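Local atomic coordinates of poly-beta-1,6-N-acetyl-D-glucosamine N-deacetylase (Aggregatibacter actinomycetemcomitans, PDB entry 4U10), a protein that probably removes acetyl groups from the amide nitrogens of poly-beta-1,6-N-acetyl-D-glucosamine by hydrolysing carbon-nitrogen bonds other than peptide bonds, here represented by its zinc-binding polysaccharide deacetylase part. Residues D2-L7 with N238-R243; I35-W40 with T252-S257; I141-D146 with S189-S194; E179-L184 with N214-D219. One frame throughout, in Å; residues are numbered along the deposited sequence.

How the interactions relate
From the N terminus, segment 2-7, at the start of strand 3-13, pairs antiparallel with 238-243, so interaction 1 closes a loop of more than two hundred residues. Interaction 2 crosses it: helix segment 35-40 lies inside that loop, while its partner 252-257 follows it, near the C-terminal end. Interactions 3 and 4 nest within both large loops and cross each other, since 179-184 falls between 141-146 and 189-194, and 214-219 comes after. Both draw on helix 177-199, one tying it to the zinc-binding loop and the other to helix 215-222. Interactions 2 and 3 lie on opposite sides of the chain's centre, about 30 Å apart between centres.

Interaction 1: D2-L7 with N238-R243; sequences DRYGVL and NKIGDR
N238 sets its CB over one face of the Y4 ring, 3.7 Å from the ring centroid, in a CH-pi contact, and the two side chains cross at about a right angle. Y4 CG lies between the backbone N and the carbonyl carbon (chi1 68°), swinging the ring over the neighbouring strand, where its CD1 meets I240 CD1 at 3.8 Å. The amide of N238 turns back to the backbone: ND2 reaches Y4 O at 3.2 Å through a bent bond, tilted from the amide plane, and N238 N donates to the same oxygen, while OD1 accepts from G246 N. Y4 N to N238 O and I240 N to D2 O (2.8 Å) complete the antiparallel ladder, and a type II turn spans K239 to D242. A water joins Y4 OH to D242 O.

On the other face of the sheet R3 and K239 run side by side in the same direction, with NZ over one face of the guanidinium. R3 NE and K239 NZ, both donors, stand 3.2 Å apart. The D2 carboxylate, with OD1 in a long salt bridge to R3 NE (3.9 Å) and OD2 beside K239 CE (3.5 Å), probably offsets part of this like-charge repulsion.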
loop_
_atom_site.group_PDB
_atom_site.type_symbol
_atom_site.label_atom_id
_atom_site.label_comp_id
_atom_site.label_asym_id
_atom_site.label_seq_id
_atom_site.Cartn_x
_atom_site.Cartn_y
_atom_site.Cartn_z
ATOM N N ASP A 2 11.787 -18.209 -9.263
ATOM C CA ASP A 2 11.122 -18.185 -7.963
ATOM C C ASP A 2 11.172 -16.772 -7.273
ATOM O O ASP A 2 10.790 -16.632 -6.119
ATOM C CB ASP A 2 11.744 -19.257 -7.049
ATOM C CG ASP A 2 13.245 -19.066 -6.868
ATOM O OD1 ASP A 2 13.832 -18.364 -7.714
ATOM O OD2 ASP A 2 13.836 -19.598 -5.896
ATOM N N ARG A 3 11.641 -15.751 -7.973
ATOM C CA ARG A 3 11.893 -14.448 -7.368
ATOM C C ARG A 3 10.919 -13.458 -7.989
ATOM O O ARG A 3 10.514 -13.617 -9.150
ATOM C CB ARG A 3 13.297 -13.943 -7.681
ATOM C CG ARG A 3 14.372 -14.993 -7.749
ATOM C CD ARG A 3 14.763 -15.515 -6.380
ATOM N NE ARG A 3 16.205 -15.683 -6.278
ATOM C CZ ARG A 3 17.064 -14.668 -6.297
ATOM N NH1 ARG A 3 16.630 -13.423 -6.425
ATOM N NH2 ARG A 3 18.363 -14.892 -6.195
ATOM N N TYR A 4 10.600 -12.408 -7.242
ATOM C CA TYR A 4 9.897 -11.248 -7.785
ATOM C C TYR A 4 10.281 -9.967 -7.019
ATOM O O TYR A 4 10.666 -10.029 -5.811
ATOM C CB TYR A 4 8.379 -11.496 -7.791
ATOM C CG TYR A 4 7.749 -11.564 -6.418
ATOM C CD1 TYR A 4 7.714 -12.774 -5.700
ATOM C CD2 TYR A 4 7.262 -10.418 -5.816
ATOM C CE1 TYR A 4 7.160 -12.831 -4.433
ATOM C CE2 TYR A 4 6.667 -10.466 -4.572
ATOM C CZ TYR A 4 6.635 -11.665 -3.877
ATOM O OH TYR A 4 6.072 -11.723 -2.668
ATOM N N GLY A 5 10.200 -8.841 -7.747
ATOM C CA GLY A 5 10.410 -7.525 -7.199
ATOM C C GLY A 5 9.065 -6.813 -7.044
ATOM O O GLY A 5 8.109 -7.156 -7.691
ATOM N N VAL A 6 9.023 -5.795 -6.206
ATOM C CA VAL A 6 7.810 -5.044 -5.965
ATOM C C VAL A 6 8.083 -3.555 -6.014
ATOM O O VAL A 6 9.001 -3.100 -5.359
ATOM C CB VAL A 6 7.131 -5.419 -4.618
ATOM C CG1 VAL A 6 5.793 -4.683 -4.515
ATOM C CG2 VAL A 6 6.881 -6.928 -4.502
ATOM N N LEU A 7 7.280 -2.784 -6.746
ATOM C CA LEU A 7 7.408 -1.327 -6.717
ATOM C C LEU A 7 6.309 -0.671 -5.888
ATOM O O LEU A 7 5.132 -1.023 -6.010
ATOM C CB LEU A 7 7.396 -0.732 -8.091
ATOM C CG LEU A 7 8.332 -1.302 -9.207
ATOM C CD1 LEU A 7 8.265 -0.451 -10.491
ATOM C CD2 LEU A 7 9.759 -1.403 -8.676
ATOM N N ASN A 238 12.330 -11.119 -3.184
ATOM C CA ASN A 238 11.271 -11.836 -2.558
ATOM C C ASN A 238 11.230 -13.178 -3.258
ATOM O O ASN A 238 11.404 -13.212 -4.462
ATOM C CB ASN A 238 9.965 -11.056 -2.761
ATOM C CG ASN A 238 10.041 -9.622 -2.228
ATOM O OD1 ASN A 238 10.306 -9.427 -1.063
ATOM N ND2 ASN A 238 9.788 -8.642 -3.069
ATOM N N LYS A 239 11.057 -14.277 -2.528
ATOM C CA LYS A 239 10.930 -15.597 -3.148
ATOM C C LYS A 239 9.492 -15.981 -3.034
ATOM O O LYS A 239 8.803 -15.567 -2.130
ATOM C CB LYS A 239 11.769 -16.648 -2.414
ATOM C CG LYS A 239 13.262 -16.457 -2.557
ATOM C CD LYS A 239 14.061 -17.750 -2.333
ATOM C CE LYS A 239 15.280 -17.796 -3.259
ATOM N NZ LYS A 239 16.072 -16.525 -3.212
ATOM N N ILE A 240 9.037 -16.806 -3.958
ATOM C CA ILE A 240 7.728 -17.379 -3.893
ATOM C C ILE A 240 7.573 -18.016 -2.533
ATOM O O ILE A 240 8.435 -18.792 -2.124
ATOM C CB ILE A 240 7.516 -18.469 -4.985
ATOM C CG1 ILE A 240 7.725 -17.905 -6.397
ATOM C CG2 ILE A 240 6.131 -19.031 -4.891
ATOM C CD1 ILE A 240 7.307 -16.479 -6.597
ATOM N N GLY A 241 6.495 -17.676 -1.846
ATOM C CA GLY A 241 6.206 -18.171 -0.522
ATOM C C GLY A 241 6.549 -17.233 0.620
ATOM O O GLY A 241 6.043 -17.446 1.719
ATOM N N ASP A 242 7.421 -16.242 0.397
ATOM C CA ASP A 242 7.822 -15.282 1.457
ATOM C C ASP A 242 6.607 -14.568 2.023
ATOM O O ASP A 242 5.703 -14.205 1.271
ATOM C CB ASP A 242 8.808 -14.246 0.928
ATOM C CG ASP A 242 10.208 -14.823 0.733
ATOM O OD1 ASP A 242 10.418 -16.006 1.088
ATOM O OD2 ASP A 242 11.072 -14.105 0.224
ATOM N N ARG A 243 6.583 -14.432 3.343
ATOM C CA ARG A 243 5.607 -13.638 4.068
ATOM C C ARG A 243 5.983 -12.152 4.048
ATOM O O ARG A 243 5.143 -11.283 3.786
ATOM C CB ARG A 243 5.545 -14.118 5.516
ATOM C CG ARG A 243 5.049 -15.555 5.677
ATOM C CD ARG A 243 5.526 -16.128 7.041
ATOM N NE ARG A 243 4.682 -17.206 7.585
ATOM C CZ ARG A 243 4.490 -18.409 7.032
ATOM N NH1 ARG A 243 5.066 -18.769 5.871
ATOM N NH2 ARG A 243 3.690 -19.269 7.657
HETATM O O HOH W 1 5.542 -14.252 -1.514
#

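Interaction 2: I35-W40 with T252-S257; sequences ISHFNW and TETGFS
Helix 31-42 meets the loop that leads into helix 256-263, with G255 at its N-cap, and the nearest pair of CA atoms across the contact is W40 and F256, 7.1 Å apart. Here the two aromatic side chains slide past each other in opposite directions. The five-membered ring of W40 and the F256 ring form an offset stack, centroids 4.2 Å apart and planes at 27°, and W40 CD1 comes to 3.3 Å from F256 CG. Each ring also receives the other's CB over a face: W40 CB lies 4.0 Å from the F256 centroid, and F256 CB covers the W40 pyrrole. W40 CG stands anti to the backbone N (chi1 -177°), which carries the indole out toward the loop. The far rim of F256 rests near the helix backbone, CE1 3.4 Å from S36 O. W40 meets the Y46 ring as well, so its indole has a second aromatic neighbour.

H37 supplies the polar link. Its NE2 donates to T254 O at 2.9 Å, nearly straight (161°), with the oxygen in the imidazole plane but the donor above the carbonyl plane of T254. ND1 is bonded to Y9 OH. With both nitrogens engaged, the ring is held against rotation, and a buried histidine ties helix 31-42 to the strand 3-13 on one edge and to the loop before the last helix on the other.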
loop_
_atom_site.group_PDB
_atom_site.type_symbol
_atom_site.label_atom_id
_atom_site.label_comp_id
_atom_site.label_asym_id
_atom_site.label_seq_id
_atom_site.Cartn_x
_atom_site.Cartn_y
_atom_site.Cartn_z
ATOM N N ILE A 35 4.318 6.247 -16.635
ATOM C CA ILE A 35 4.338 5.623 -18.036
ATOM C C ILE A 35 5.730 5.221 -18.436
ATOM O O ILE A 35 5.961 4.155 -19.062
ATOM C CB ILE A 35 3.657 6.581 -19.037
ATOM C CG1 ILE A 35 2.155 6.595 -18.733
ATOM C CG2 ILE A 35 3.944 6.220 -20.514
ATOM C CD1 ILE A 35 1.330 7.718 -19.386
ATOM N N SER A 36 6.709 6.025 -17.990
ATOM C CA SER A 36 8.092 5.774 -18.340
ATOM C C SER A 36 8.596 4.529 -17.657
ATOM O O SER A 36 9.359 3.708 -18.251
ATOM C CB SER A 36 8.997 7.007 -18.060
ATOM O OG SER A 36 9.464 7.037 -16.748
ATOM N N HIS A 37 8.193 4.368 -16.399
ATOM C CA HIS A 37 8.487 3.164 -15.704
ATOM C C HIS A 37 7.783 1.953 -16.396
ATOM O O HIS A 37 8.388 0.927 -16.549
ATOM C CB HIS A 37 8.039 3.242 -14.249
ATOM C CG HIS A 37 8.801 4.221 -13.438
ATOM N ND1 HIS A 37 8.414 4.578 -12.174
ATOM C CD2 HIS A 37 9.893 4.960 -13.716
ATOM C CE1 HIS A 37 9.267 5.449 -11.676
ATOM N NE2 HIS A 37 10.172 5.706 -12.595
ATOM N N PHE A 38 6.514 2.098 -16.736
ATOM C CA PHE A 38 5.698 0.999 -17.340
ATOM C C PHE A 38 6.256 0.566 -18.664
ATOM O O PHE A 38 6.300 -0.619 -18.975
ATOM C CB PHE A 38 4.258 1.455 -17.549
ATOM C CG PHE A 38 3.438 1.437 -16.300
ATOM C CD1 PHE A 38 4.037 1.294 -15.053
ATOM C CD2 PHE A 38 2.082 1.627 -16.368
ATOM C CE1 PHE A 38 3.266 1.302 -13.885
ATOM C CE2 PHE A 38 1.326 1.640 -15.216
ATOM C CZ PHE A 38 1.911 1.452 -13.978
ATOM N N ASN A 39 6.686 1.554 -19.438
ATOM C CA ASN A 39 7.488 1.299 -20.658
ATOM C C ASN A 39 8.864 0.674 -20.451
ATOM O O ASN A 39 9.250 -0.192 -21.206
ATOM C CB ASN A 39 7.684 2.607 -21.403
ATOM C CG ASN A 39 6.432 3.070 -22.053
ATOM O OD1 ASN A 39 5.507 2.280 -22.284
ATOM N ND2 ASN A 39 6.368 4.373 -22.363
ATOM N N TRP A 40 9.615 1.142 -19.469
ATOM C CA TRP A 40 10.935 0.656 -19.219
ATOM C C TRP A 40 10.864 -0.791 -18.750
ATOM O O TRP A 40 11.725 -1.607 -19.144
ATOM C CB TRP A 40 11.632 1.493 -18.166
ATOM C CG TRP A 40 13.002 1.039 -17.978
ATOM C CD1 TRP A 40 14.098 1.478 -18.663
ATOM C CD2 TRP A 40 13.466 0.001 -17.093
ATOM N NE1 TRP A 40 15.211 0.805 -18.242
ATOM C CE2 TRP A 40 14.857 -0.114 -17.289
ATOM C CE3 TRP A 40 12.842 -0.838 -16.155
ATOM C CZ2 TRP A 40 15.647 -1.039 -16.581
ATOM C CZ3 TRP A 40 13.630 -1.752 -15.440
ATOM C CH2 TRP A 40 15.018 -1.846 -15.662
ATOM N N THR A 252 9.946 11.050 -7.257
ATOM C CA THR A 252 10.216 11.793 -8.502
ATOM C C THR A 252 11.633 11.675 -9.000
ATOM O O THR A 252 11.846 12.052 -10.130
ATOM C CB THR A 252 9.992 13.275 -8.358
ATOM O OG1 THR A 252 10.768 13.689 -7.267
ATOM C CG2 THR A 252 8.561 13.605 -8.119
ATOM N N GLU A 253 12.584 11.211 -8.185
ATOM C CA GLU A 253 13.978 10.949 -8.645
ATOM C C GLU A 253 14.246 9.509 -9.033
ATOM O O GLU A 253 15.383 9.134 -9.335
ATOM C CB GLU A 253 15.022 11.316 -7.591
ATOM C CG GLU A 253 15.511 12.750 -7.687
ATOM C CD GLU A 253 14.554 13.724 -7.048
ATOM O OE1 GLU A 253 14.946 14.384 -6.038
ATOM O OE2 GLU A 253 13.401 13.822 -7.552
ATOM N N THR A 254 13.211 8.696 -9.055
ATOM C CA THR A 254 13.392 7.332 -9.455
ATOM C C THR A 254 13.449 7.265 -11.003
ATOM O O THR A 254 12.433 7.332 -11.689
ATOM C CB THR A 254 12.300 6.385 -8.906
ATOM O OG1 THR A 254 12.149 6.576 -7.499
ATOM C CG2 THR A 254 12.708 4.901 -9.200
ATOM N N GLY A 255 14.670 7.146 -11.514
ATOM C CA GLY A 255 14.913 6.958 -12.939
ATOM C C GLY A 255 15.166 5.509 -13.254
ATOM O O GLY A 255 15.079 4.638 -12.377
ATOM N N PHE A 256 15.467 5.235 -14.513
ATOM C CA PHE A 256 15.677 3.841 -14.939
ATOM C C PHE A 256 16.841 3.131 -14.182
ATOM O O PHE A 256 16.763 1.926 -13.803
ATOM C CB PHE A 256 15.915 3.805 -16.440
ATOM C CG PHE A 256 14.777 4.364 -17.251
ATOM C CD1 PHE A 256 13.479 4.453 -16.722
ATOM C CD2 PHE A 256 14.978 4.745 -18.570
ATOM C CE1 PHE A 256 12.449 4.953 -17.468
ATOM C CE2 PHE A 256 13.923 5.224 -19.332
ATOM C CZ PHE A 256 12.658 5.331 -18.779
ATOM N N SER A 257 17.920 3.848 -13.919
ATOM C CA SER A 257 19.077 3.143 -13.325
ATOM C C SER A 257 18.733 2.682 -11.898
ATOM O O SER A 257 19.094 1.562 -11.472
ATOM C CB SER A 257 20.302 4.018 -13.339
ATOM O OG SER A 257 20.082 5.138 -12.528
#

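Interaction 3: I141-D146 with S189-S194; sequences IASHTD and SRSSKS. With ZN (zinc ion), chain C.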
loop_
_atom_site.group_PDB
_atom_site.type_symbol
_atom_site.label_atom_id
_atom_site.label_comp_id
_atom_site.label_asym_id
_atom_site.label_seq_id
_atom_site.Cartn_x
_atom_site.Cartn_y
_atom_site.Cartn_z
ATOM N N ILE A 141 -7.208 -5.709 -3.821
ATOM C CA ILE A 141 -7.371 -4.853 -2.619
ATOM C C ILE A 141 -6.665 -5.381 -1.357
ATOM O O ILE A 141 -6.990 -6.405 -0.839
ATOM C CB ILE A 141 -8.838 -4.553 -2.319
ATOM C CG1 ILE A 141 -9.562 -4.194 -3.592
ATOM C CG2 ILE A 141 -8.929 -3.361 -1.364
ATOM C CD1 ILE A 141 -8.900 -3.064 -4.409
ATOM N N ALA A 142 -5.655 -4.654 -0.904
ATOM C CA ALA A 142 -4.970 -4.953 0.335
ATOM C C ALA A 142 -5.355 -3.977 1.411
ATOM O O ALA A 142 -5.833 -2.877 1.140
ATOM C CB ALA A 142 -3.500 -4.883 0.116
ATOM N N SER A 143 -5.079 -4.346 2.647
ATOM C CA SER A 143 -5.244 -3.416 3.753
ATOM C C SER A 143 -4.049 -2.516 3.892
ATOM O O SER A 143 -2.884 -2.918 3.581
ATOM C CB SER A 143 -5.405 -4.207 5.045
ATOM O OG SER A 143 -5.564 -3.384 6.159
ATOM N N HIS A 144 -4.319 -1.324 4.472
ATOM C CA HIS A 144 -3.307 -0.347 4.863
ATOM C C HIS A 144 -3.751 0.234 6.210
ATOM O O HIS A 144 -3.480 1.404 6.521
ATOM C CB HIS A 144 -3.264 0.755 3.817
ATOM C CG HIS A 144 -1.994 1.558 3.749
ATOM N ND1 HIS A 144 -0.727 1.028 3.897
ATOM C CD2 HIS A 144 -1.812 2.831 3.332
ATOM C CE1 HIS A 144 0.167 1.958 3.658
ATOM N NE2 HIS A 144 -0.470 3.057 3.290
ATOM N N THR A 145 -4.296 -0.652 7.048
ATOM C CA THR A 145 -4.888 -0.422 8.379
ATOM C C THR A 145 -6.235 0.234 8.204
ATOM O O THR A 145 -6.559 0.621 7.114
ATOM C CB THR A 145 -3.999 0.394 9.379
ATOM O OG1 THR A 145 -4.031 1.762 8.995
ATOM C CG2 THR A 145 -2.545 -0.098 9.303
ATOM N N ASP A 146 -7.064 0.171 9.261
ATOM C CA ASP A 146 -8.299 0.872 9.287
ATOM C C ASP A 146 -8.069 2.372 9.579
ATOM O O ASP A 146 -8.390 3.251 8.786
ATOM C CB ASP A 146 -9.306 0.243 10.290
ATOM C CG ASP A 146 -10.755 0.620 9.937
ATOM O OD1 ASP A 146 -11.099 0.631 8.715
ATOM O OD2 ASP A 146 -11.538 0.831 10.876
ATOM N N SER A 189 -8.403 -6.087 12.286
ATOM C CA SER A 189 -9.603 -6.852 12.126
ATOM C C SER A 189 -10.797 -6.004 11.597
ATOM O O SER A 189 -11.511 -6.447 10.714
ATOM C CB SER A 189 -9.951 -7.515 13.446
ATOM O OG SER A 189 -11.312 -7.810 13.460
ATOM N N ARG A 190 -10.977 -4.771 12.065
ATOM C CA ARG A 190 -11.984 -3.893 11.438
ATOM C C ARG A 190 -11.693 -3.560 9.968
ATOM O O ARG A 190 -12.597 -3.410 9.170
ATOM C CB ARG A 190 -12.108 -2.553 12.174
ATOM C CG ARG A 190 -12.615 -2.626 13.608
ATOM C CD ARG A 190 -12.415 -1.242 14.260
ATOM N NE ARG A 190 -12.342 -1.410 15.681
ATOM C CZ ARG A 190 -11.550 -0.774 16.538
ATOM N NH1 ARG A 190 -10.709 0.178 16.142
ATOM N NH2 ARG A 190 -11.636 -1.104 17.858
ATOM N N SER A 191 -10.430 -3.355 9.624
ATOM C CA SER A 191 -10.034 -3.128 8.259
ATOM C C SER A 191 -10.402 -4.306 7.334
ATOM O O SER A 191 -10.963 -4.100 6.235
ATOM C CB SER A 191 -8.556 -2.762 8.177
ATOM O OG SER A 191 -8.081 -2.605 6.857
ATOM N N SER A 192 -10.036 -5.505 7.744
ATOM C CA SER A 192 -10.416 -6.736 7.013
ATOM C C SER A 192 -11.934 -6.781 6.779
ATOM O O SER A 192 -12.380 -7.043 5.695
ATOM C CB SER A 192 -10.046 -7.948 7.853
ATOM O OG SER A 192 -10.312 -9.140 7.140
ATOM N N LYS A 193 -12.726 -6.580 7.829
ATOM C CA LYS A 193 -14.194 -6.601 7.683
ATOM C C LYS A 193 -14.701 -5.455 6.839
ATOM O O LYS A 193 -15.559 -5.669 6.016
ATOM C CB LYS A 193 -14.920 -6.557 9.016
ATOM C CG LYS A 193 -14.614 -7.712 9.973
ATOM C CD LYS A 193 -14.849 -7.247 11.432
ATOM C CE LYS A 193 -14.692 -8.311 12.510
ATOM N NZ LYS A 193 -14.926 -9.692 12.019
ATOM N N SER A 194 -14.201 -4.237 7.066
ATOM C CA SER A 194 -14.560 -3.075 6.189
ATOM C C SER A 194 -14.334 -3.307 4.692
ATOM O O SER A 194 -15.185 -2.990 3.878
ATOM C CB SER A 194 -13.771 -1.847 6.635
ATOM O OG SER A 194 -13.863 -0.746 5.780
HETATM ZN ZN ZN C . 0.328 4.995 3.202
HETATM O O HOH W 2 -7.197 -0.728 4.832
HETATM O O HOH W 3 -10.300 1.496 13.480
HETATM O O HOH W 4 2.153 4.567 3.102
#
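S143 and S191 both carry OG anti to the backbone N (chi1 180° and 176°), and these settings send the two hydroxyls toward each other across the contact, where S143 OG donates to S191 OG at 2.7 Å. S143 OG accepts in turn from T145 N, closing an ST turn that spans H144. S191 OG donates to a water, which also accepts from H144 N and donates to T145 O at 2.7 Å. S191 thus holds the loop directly through the S143 hydroxyl and, by way of the water, through the backbone at H144 and T145.

D146 packs beside it, CB to S191 CB at 3.7 Å. The D146 and R190 side chains cross at about a right angle, OD2 lying 3.7 Å from R190 CB, and a water sits between OD2 and R190 NH1. S101 OG joins the two sides, bonding both S191 OG and D146 OD1.

H144 itself points away from the helix. Its NE2 binds the zinc ion at 2.1 Å, and a water occupies another site on the metal at 1.9 Å; ND1 is bonded to V207 O, which fixes the imidazole. With D75 and H149 as the remaining protein ligands, this is the Asp-His-His metal site characteristic of the polysaccharide deacetylases, with S191 of helix 177-199 holding the backbone around its histidine H144 through S143 and a water.

Interaction 4: E179-L184 with N214-D219; sequences EYKNRL and NDVAID
The N214 amide meets the Y180 ring at its edge, near the ring plane, and the two flat groups stand almost perpendicular, 89° apart. Their side chains come from opposite directions. N214 ND2 donates to Y180 OH at 2.9 Å in a nearly straight bond (164°), with the phenol oxygen lying in the amide plane. Because Y180 OH is bonded also to V164 O, a carbonyl that can only accept, the hydroxyl proton probably goes there. V216 CG1 approaches the ring obliquely, nearest to CE2.

The other end of the same amide caps a helix. N214 holds the N-cap position of helix 215-222, its OD1 accepting from A217 N at 2.9 Å nearly in line with the C=O bond, and weakly from V216 N. One asparagine thus starts the second helix and ties it to the first, helix 177-199. The two short segments cross at -43° with axes 9.4 Å apart, as two helices of the deacetylase domain packing against one another.

Between them V216 CG1 projects among Y180, K181 and L184, touching L184 CD1 at 3.7 Å. The same methyl of L184 also lies over the second helix's backbone, 3.6 Å from A217 CA.

K181 runs extended past V216 and bends only at chi4, bringing NZ to D219 OD2 at 3.0 Å. This salt bridge uses the anti lone pair of the carboxylate oxygen, and K181 CE is close to it too, 3.3 Å from D219 OD2.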
loop_
_atom_site.group_PDB
_atom_site.type_symbol
_atom_site.label_atom_id
_atom_site.label_comp_id
_atom_site.label_asym_id
_atom_site.label_seq_id
_atom_site.Cartn_x
_atom_site.Cartn_y
_atom_site.Cartn_z
ATOM N N GLU A 179 -2.449 -3.598 25.961
ATOM C CA GLU A 179 -3.284 -2.542 25.375
ATOM C C GLU A 179 -2.795 -2.257 23.912
ATOM O O GLU A 179 -3.570 -2.134 22.994
ATOM C CB GLU A 179 -3.242 -1.286 26.265
ATOM C CG GLU A 179 -3.627 -1.531 27.730
ATOM C CD GLU A 179 -3.728 -0.274 28.622
ATOM O OE1 GLU A 179 -2.708 0.459 28.906
ATOM O OE2 GLU A 179 -4.913 -0.020 29.045
ATOM N N TYR A 180 -1.493 -2.187 23.721
ATOM C CA TYR A 180 -0.906 -1.887 22.439
ATOM C C TYR A 180 -1.239 -3.003 21.432
ATOM O O TYR A 180 -1.703 -2.754 20.297
ATOM C CB TYR A 180 0.620 -1.687 22.650
ATOM C CG TYR A 180 1.423 -1.687 21.397
ATOM C CD1 TYR A 180 0.976 -1.005 20.245
ATOM C CD2 TYR A 180 2.644 -2.392 21.336
ATOM C CE1 TYR A 180 1.719 -1.032 19.108
ATOM C CE2 TYR A 180 3.389 -2.420 20.196
ATOM C CZ TYR A 180 2.922 -1.781 19.076
ATOM O OH TYR A 180 3.689 -1.858 17.927
ATOM N N LYS A 181 -1.071 -4.244 21.849
ATOM C CA LYS A 181 -1.388 -5.332 20.951
ATOM C C LYS A 181 -2.850 -5.354 20.558
ATOM O O LYS A 181 -3.195 -5.653 19.392
ATOM C CB LYS A 181 -0.994 -6.693 21.511
ATOM C CG LYS A 181 -1.348 -7.790 20.507
ATOM C CD LYS A 181 -0.759 -9.160 20.801
ATOM C CE LYS A 181 -0.950 -10.110 19.628
ATOM N NZ LYS A 181 -0.232 -9.595 18.420
ATOM N N ASN A 182 -3.734 -5.142 21.528
ATOM C CA ASN A 182 -5.171 -5.043 21.338
ATOM C C ASN A 182 -5.542 -3.972 20.297
ATOM O O ASN A 182 -6.435 -4.130 19.518
ATOM C CB ASN A 182 -5.831 -4.609 22.678
ATOM C CG ASN A 182 -6.177 -5.776 23.596
ATOM O OD1 ASN A 182 -5.885 -6.945 23.309
ATOM N ND2 ASN A 182 -6.833 -5.449 24.725
ATOM N N ARG A 183 -4.884 -2.817 20.418
ATOM C CA ARG A 183 -5.108 -1.687 19.524
ATOM C C ARG A 183 -4.812 -2.108 18.074
ATOM O O ARG A 183 -5.618 -1.848 17.224
ATOM C CB ARG A 183 -4.270 -0.443 19.911
ATOM C CG ARG A 183 -4.432 0.737 18.957
ATOM C CD ARG A 183 -4.066 2.087 19.585
ATOM N NE ARG A 183 -2.681 2.091 20.078
ATOM C CZ ARG A 183 -1.582 2.291 19.333
ATOM N NH1 ARG A 183 -1.655 2.578 18.022
ATOM N NH2 ARG A 183 -0.392 2.200 19.897
ATOM N N LEU A 184 -3.704 -2.819 17.829
ATOM C CA LEU A 184 -3.422 -3.331 16.492
ATOM C C LEU A 184 -4.355 -4.455 16.018
ATOM O O LEU A 184 -4.879 -4.447 14.871
ATOM C CB LEU A 184 -1.989 -3.828 16.421
ATOM C CG LEU A 184 -0.874 -2.979 16.970
ATOM C CD1 LEU A 184 0.454 -3.607 16.568
ATOM C CD2 LEU A 184 -0.927 -1.537 16.559
ATOM N N ASN A 214 6.633 -4.152 12.985
ATOM C CA ASN A 214 7.360 -4.899 13.961
ATOM C C ASN A 214 6.682 -6.233 14.181
ATOM O O ASN A 214 5.721 -6.587 13.490
ATOM C CB ASN A 214 7.541 -4.074 15.277
ATOM C CG ASN A 214 6.233 -3.878 16.023
ATOM O OD1 ASN A 214 5.345 -4.670 15.918
ATOM N ND2 ASN A 214 6.136 -2.820 16.761
ATOM N N ASP A 215 7.201 -7.010 15.120
ATOM C CA ASP A 215 6.656 -8.323 15.435
ATOM C C ASP A 215 5.245 -8.302 15.977
ATOM O O ASP A 215 4.451 -9.200 15.665
ATOM C CB ASP A 215 7.598 -9.138 16.400
ATOM C CG ASP A 215 7.936 -8.418 17.687
ATOM O OD1 ASP A 215 8.048 -7.157 17.748
ATOM O OD2 ASP A 215 8.120 -9.160 18.655
ATOM N N VAL A 216 4.888 -7.284 16.737
ATOM C CA VAL A 216 3.531 -7.267 17.272
ATOM C C VAL A 216 2.524 -7.010 16.125
ATOM O O VAL A 216 1.476 -7.641 16.002
ATOM C CB VAL A 216 3.420 -6.229 18.412
ATOM C CG1 VAL A 216 1.971 -6.014 18.867
ATOM C CG2 VAL A 216 4.261 -6.686 19.607
ATOM N N ALA A 217 2.860 -6.060 15.278
ATOM C CA ALA A 217 2.029 -5.723 14.139
ATOM C C ALA A 217 1.906 -6.941 13.246
ATOM O O ALA A 217 0.840 -7.234 12.738
ATOM C CB ALA A 217 2.649 -4.572 13.383
ATOM N N ILE A 218 2.992 -7.681 13.051
ATOM C CA ILE A 218 2.950 -8.835 12.142
ATOM C C ILE A 218 1.964 -9.846 12.658
ATOM O O ILE A 218 1.167 -10.398 11.901
ATOM C CB ILE A 218 4.348 -9.534 12.010
ATOM C CG1 ILE A 218 5.200 -8.800 10.985
ATOM C CG2 ILE A 218 4.167 -10.942 11.511
ATOM C CD1 ILE A 218 6.664 -9.193 11.004
ATOM N N ASP A 219 2.016 -10.117 13.945
ATOM C CA ASP A 219 1.160 -11.141 14.520
ATOM C C ASP A 219 -0.316 -10.668 14.576
ATOM O O ASP A 219 -1.229 -11.461 14.405
ATOM C CB ASP A 219 1.628 -11.543 15.901
ATOM C CG ASP A 219 0.768 -12.696 16.499
ATOM O OD1 ASP A 219 0.841 -13.808 15.945
ATOM O OD2 ASP A 219 -0.023 -12.443 17.456
#